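Local atomic coordinates of fumarate lyase (Mesorhizobium sp., PDB entry 3C8T), a protein that belongs to the fumarate lyase superfamily, whose members are mostly helical homotetramers built around long helix bundles. Residues P82-L87 with K96-G101. Residues are numbered along the deposited sequence; the frame is centred on the assembly and turned at random.
Sequences PLVEQL and KYLHWG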
ATOM      1  N   PRO A  82     -18.995  28.389 -10.974  1.00 37.29           N
ATOM      2  CA  PRO A  82     -20.381  28.551 -10.548  1.00 37.46           C
ATOM      3  C   PRO A  82     -20.512  29.344  -9.244  1.00 37.97           C
ATOM      4  O   PRO A  82     -21.370  30.242  -9.149  1.00 38.64           O
ATOM      5  CB  PRO A  82     -20.856  27.100 -10.344  1.00 37.60           C
ATOM      6  CG  PRO A  82     -19.981  26.282 -11.156  1.00 36.67           C
ATOM      7  CD  PRO A  82     -18.655  26.954 -11.118  1.00 37.27           C
ATOM      8  N   LEU A  83     -19.674  29.053  -8.249  1.00 37.27           N
ATOM      9  CA  LEU A  83     -19.716  29.872  -7.043  1.00 37.62           C
ATOM     10  C   LEU A  83     -19.433  31.374  -7.341  1.00 38.00           C
ATOM     11  O   LEU A  83     -20.095  32.271  -6.775  1.00 38.34           O
ATOM     12  CB  LEU A  83     -18.792  29.322  -5.942  1.00 37.20           C
ATOM     13  CG  LEU A  83     -18.506  30.358  -4.839  1.00 37.55           C
ATOM     14  CD1 LEU A  83     -19.731  30.596  -3.955  1.00 35.37           C
ATOM     15  CD2 LEU A  83     -17.281  29.937  -4.022  1.00 39.48           C
ATOM     16  N   VAL A  84     -18.475  31.651  -8.233  1.00 37.92           N
ATOM     17  CA  VAL A  84     -18.169  33.056  -8.603  1.00 38.17           C
ATOM     18  C   VAL A  84     -19.386  33.714  -9.297  1.00 38.85           C
ATOM     19  O   VAL A  84     -19.685  34.875  -9.056  1.00 37.46           O
ATOM     20  CB  VAL A  84     -16.846  33.179  -9.452  1.00 37.78           C
ATOM     21  CG1 VAL A  84     -16.690  34.560 -10.066  1.00 36.52           C
ATOM     22  CG2 VAL A  84     -15.652  32.864  -8.585  1.00 37.29           C
ATOM     23  N   GLU A  85     -20.091  32.939 -10.129  1.00 40.57           N
ATOM     24  CA  GLU A  85     -21.284  33.416 -10.800  1.00 43.03           C
ATOM     25  C   GLU A  85     -22.356  33.791  -9.758  1.00 42.17           C
ATOM     26  O   GLU A  85     -22.935  34.868  -9.835  1.00 42.97           O
ATOM     27  CB  GLU A  85     -21.803  32.369 -11.790  1.00 42.89           C
ATOM     28  CG  GLU A  85     -20.916  32.159 -13.058  1.00 46.86           C
ATOM     29  CD  GLU A  85     -21.199  30.806 -13.780  1.00 48.38           C
ATOM     30  OE1 GLU A  85     -20.252  30.207 -14.402  1.00 53.16           O
ATOM     31  OE2 GLU A  85     -22.375  30.331 -13.711  1.00 55.67           O
ATOM     32  N   GLN A  86     -22.603  32.924  -8.776  1.00 41.05           N
ATOM     33  CA  GLN A  86     -23.605  33.231  -7.751  1.00 40.31           C
ATOM     34  C   GLN A  86     -23.166  34.476  -6.972  1.00 40.38           C
ATOM     35  O   GLN A  86     -23.942  35.394  -6.750  1.00 40.28           O
ATOM     36  CB  GLN A  86     -23.843  32.039  -6.814  1.00 40.03           C
ATOM     37  CG  GLN A  86     -24.509  30.789  -7.450  1.00 38.89           C
ATOM     38  CD  GLN A  86     -24.961  29.787  -6.394  1.00 39.49           C
ATOM     39  OE1 GLN A  86     -25.197  30.171  -5.246  1.00 40.14           O
ATOM     40  NE2 GLN A  86     -25.103  28.505  -6.773  1.00 35.60           N
ATOM     41  N   LEU A  87     -21.900  34.542  -6.594  1.00 40.70           N
ATOM     42  CA  LEU A  87     -21.424  35.727  -5.871  1.00 40.83           C
ATOM     43  C   LEU A  87     -21.444  37.008  -6.718  1.00 41.44           C
ATOM     44  O   LEU A  87     -21.666  38.121  -6.198  1.00 41.88           O
ATOM     45  CB  LEU A  87     -20.032  35.479  -5.297  1.00 40.43           C
ATOM     46  CG  LEU A  87     -19.502  36.510  -4.305  1.00 41.61           C
ATOM     47  CD1 LEU A  87     -20.557  36.929  -3.251  1.00 43.83           C
ATOM     48  CD2 LEU A  87     -18.247  35.998  -3.623  1.00 44.53           C
ATOM     49  N   LYS A  96     -18.073  42.207 -11.035  1.00 45.22           N
ATOM     50  CA  LYS A  96     -17.330  42.022 -12.257  1.00 44.81           C
ATOM     51  C   LYS A  96     -15.823  42.016 -11.992  1.00 43.87           C
ATOM     52  O   LYS A  96     -15.040  41.781 -12.920  1.00 44.03           O
ATOM     53  CB  LYS A  96     -17.721  43.086 -13.304  1.00 45.58           C
ATOM     54  CG  LYS A  96     -19.121  42.848 -13.964  1.00 47.95           C
ATOM     55  CD  LYS A  96     -19.504  41.316 -14.080  1.00 51.16           C
ATOM     56  CE  LYS A  96     -18.895  40.556 -15.304  1.00 52.52           C
ATOM     57  NZ  LYS A  96     -17.640  39.714 -15.050  1.00 51.69           N
ATOM     58  N   TYR A  97     -15.406  42.270 -10.747  1.00 41.48           N
ATOM     59  CA  TYR A  97     -13.969  42.247 -10.462  1.00 40.69           C
ATOM     60  C   TYR A  97     -13.510  41.060  -9.651  1.00 39.44           C
ATOM     61  O   TYR A  97     -12.348  41.007  -9.225  1.00 38.97           O
ATOM     62  CB  TYR A  97     -13.501  43.530  -9.800  1.00 41.05           C
ATOM     63  CG  TYR A  97     -13.713  44.756 -10.648  1.00 42.66           C
ATOM     64  CD1 TYR A  97     -12.703  45.241 -11.480  1.00 42.74           C
ATOM     65  CD2 TYR A  97     -14.941  45.421 -10.618  1.00 43.20           C
ATOM     66  CE1 TYR A  97     -12.905  46.370 -12.239  1.00 44.83           C
ATOM     67  CE2 TYR A  97     -15.161  46.529 -11.364  1.00 44.41           C
ATOM     68  CZ  TYR A  97     -14.147  47.009 -12.168  1.00 44.66           C
ATOM     69  OH  TYR A  97     -14.402  48.139 -12.903  1.00 46.56           O
ATOM     70  N   LEU A  98     -14.422  40.115  -9.472  1.00 38.16           N
ATOM     71  CA  LEU A  98     -14.195  38.898  -8.722  1.00 37.77           C
ATOM     72  C   LEU A  98     -13.251  37.986  -9.502  1.00 37.47           C
ATOM     73  O   LEU A  98     -13.185  38.068 -10.743  1.00 36.21           O
ATOM     74  CB  LEU A  98     -15.531  38.194  -8.521  1.00 37.82           C
ATOM     75  CG  LEU A  98     -16.307  37.938  -7.211  1.00 39.31           C
ATOM     76  CD1 LEU A  98     -15.703  38.473  -5.936  1.00 37.22           C
ATOM     77  CD2 LEU A  98     -17.760  38.369  -7.369  1.00 36.21           C
ATOM     78  N   HIS A  99     -12.507  37.139  -8.777  1.00 36.67           N
ATOM     79  CA  HIS A  99     -11.691  36.107  -9.402  1.00 36.54           C
ATOM     80  C   HIS A  99     -10.865  36.762 -10.489  1.00 37.03           C
ATOM     81  O   HIS A  99     -10.919  36.354 -11.648  1.00 38.54           O
ATOM     82  CB  HIS A  99     -12.620  35.040 -10.001  1.00 35.82           C
ATOM     83  CG  HIS A  99     -11.953  33.744 -10.343  1.00 35.88           C
ATOM     84  ND1 HIS A  99     -11.796  32.724  -9.428  1.00 34.00           N
ATOM     85  CD2 HIS A  99     -11.465  33.275 -11.520  1.00 35.73           C
ATOM     86  CE1 HIS A  99     -11.220  31.689 -10.017  1.00 35.70           C
ATOM     87  NE2 HIS A  99     -11.012  31.997 -11.287  1.00 37.40           N
ATOM     88  N   TRP A 100     -10.124  37.804 -10.141  1.00 37.37           N
ATOM     89  CA  TRP A 100      -9.396  38.575 -11.158  1.00 37.39           C
ATOM     90  C   TRP A 100      -7.991  38.042 -11.190  1.00 36.98           C
ATOM     91  O   TRP A 100      -7.245  38.219 -10.231  1.00 37.02           O
ATOM     92  CB  TRP A 100      -9.400  40.045 -10.749  1.00 39.59           C
ATOM     93  CG  TRP A 100      -8.810  41.034 -11.713  1.00 41.36           C
ATOM     94  CD1 TRP A 100      -7.494  41.444 -11.792  1.00 43.43           C
ATOM     95  CD2 TRP A 100      -9.520  41.785 -12.697  1.00 42.78           C
ATOM     96  NE1 TRP A 100      -7.345  42.385 -12.789  1.00 41.91           N
ATOM     97  CE2 TRP A 100      -8.574  42.623 -13.352  1.00 43.93           C
ATOM     98  CE3 TRP A 100     -10.862  41.834 -13.092  1.00 42.98           C
ATOM     99  CZ2 TRP A 100      -8.936  43.504 -14.383  1.00 42.53           C
ATOM    100  CZ3 TRP A 100     -11.224  42.704 -14.115  1.00 43.69           C
ATOM    101  CH2 TRP A 100     -10.254  43.538 -14.748  1.00 44.32           C
ATOM    102  N   GLY A 101      -7.645  37.344 -12.269  1.00 36.59           N
ATOM    103  CA  GLY A 101      -6.319  36.761 -12.421  1.00 35.89           C
ATOM    104  C   GLY A 101      -6.152  35.400 -11.757  1.00 35.58           C
ATOM    105  O   GLY A 101      -5.114  34.780 -11.923  1.00 36.22           O
TER
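Val84 and Leu87, one turn apart on helix 80-91, pack against Leu98 and His99 of the loop joining this helix to helix 104-140, a small buried apolar contact with no hydrogen bond from one segment to the other. A connecting loop here folds against the helix it leaves, about 38 Å from the centre of the chain to the centre of the contact. Val84 touches both loop residues, and Leu98 both helix residues. With chi1 at 168°, Val84 directs both methyls at the loop: CG1 lies 4.1 Å from both Leu98 CB and His99 CB, and CG2 meets the imidazole obliquely, 3.9 Å from His99 ND1. The valine and histidine side chains cross at about a right angle. ND1 has its polar partner elsewhere, in a hydrogen bond with Glu34 OE2, which ties down the ring beside the valine. Leu98 reaches further along the helix, where its CD2 approaches both Leu87 CG and the carbonyl carbon Leu87 C at 4.0 Å. The loop backbone, by contrast, is gripped from another chain: Arg379 of the second subunit donates hydrogen bonds from NH1 to Lys96 O and Leu98 O, and from NH2 to His99 O. Helix 80-91 has the loop against Val84 and Leu87, helix 23-43, which carries Glu34, against Leu83 and Val84, and helix 66-76 against Pro82 and Gln86.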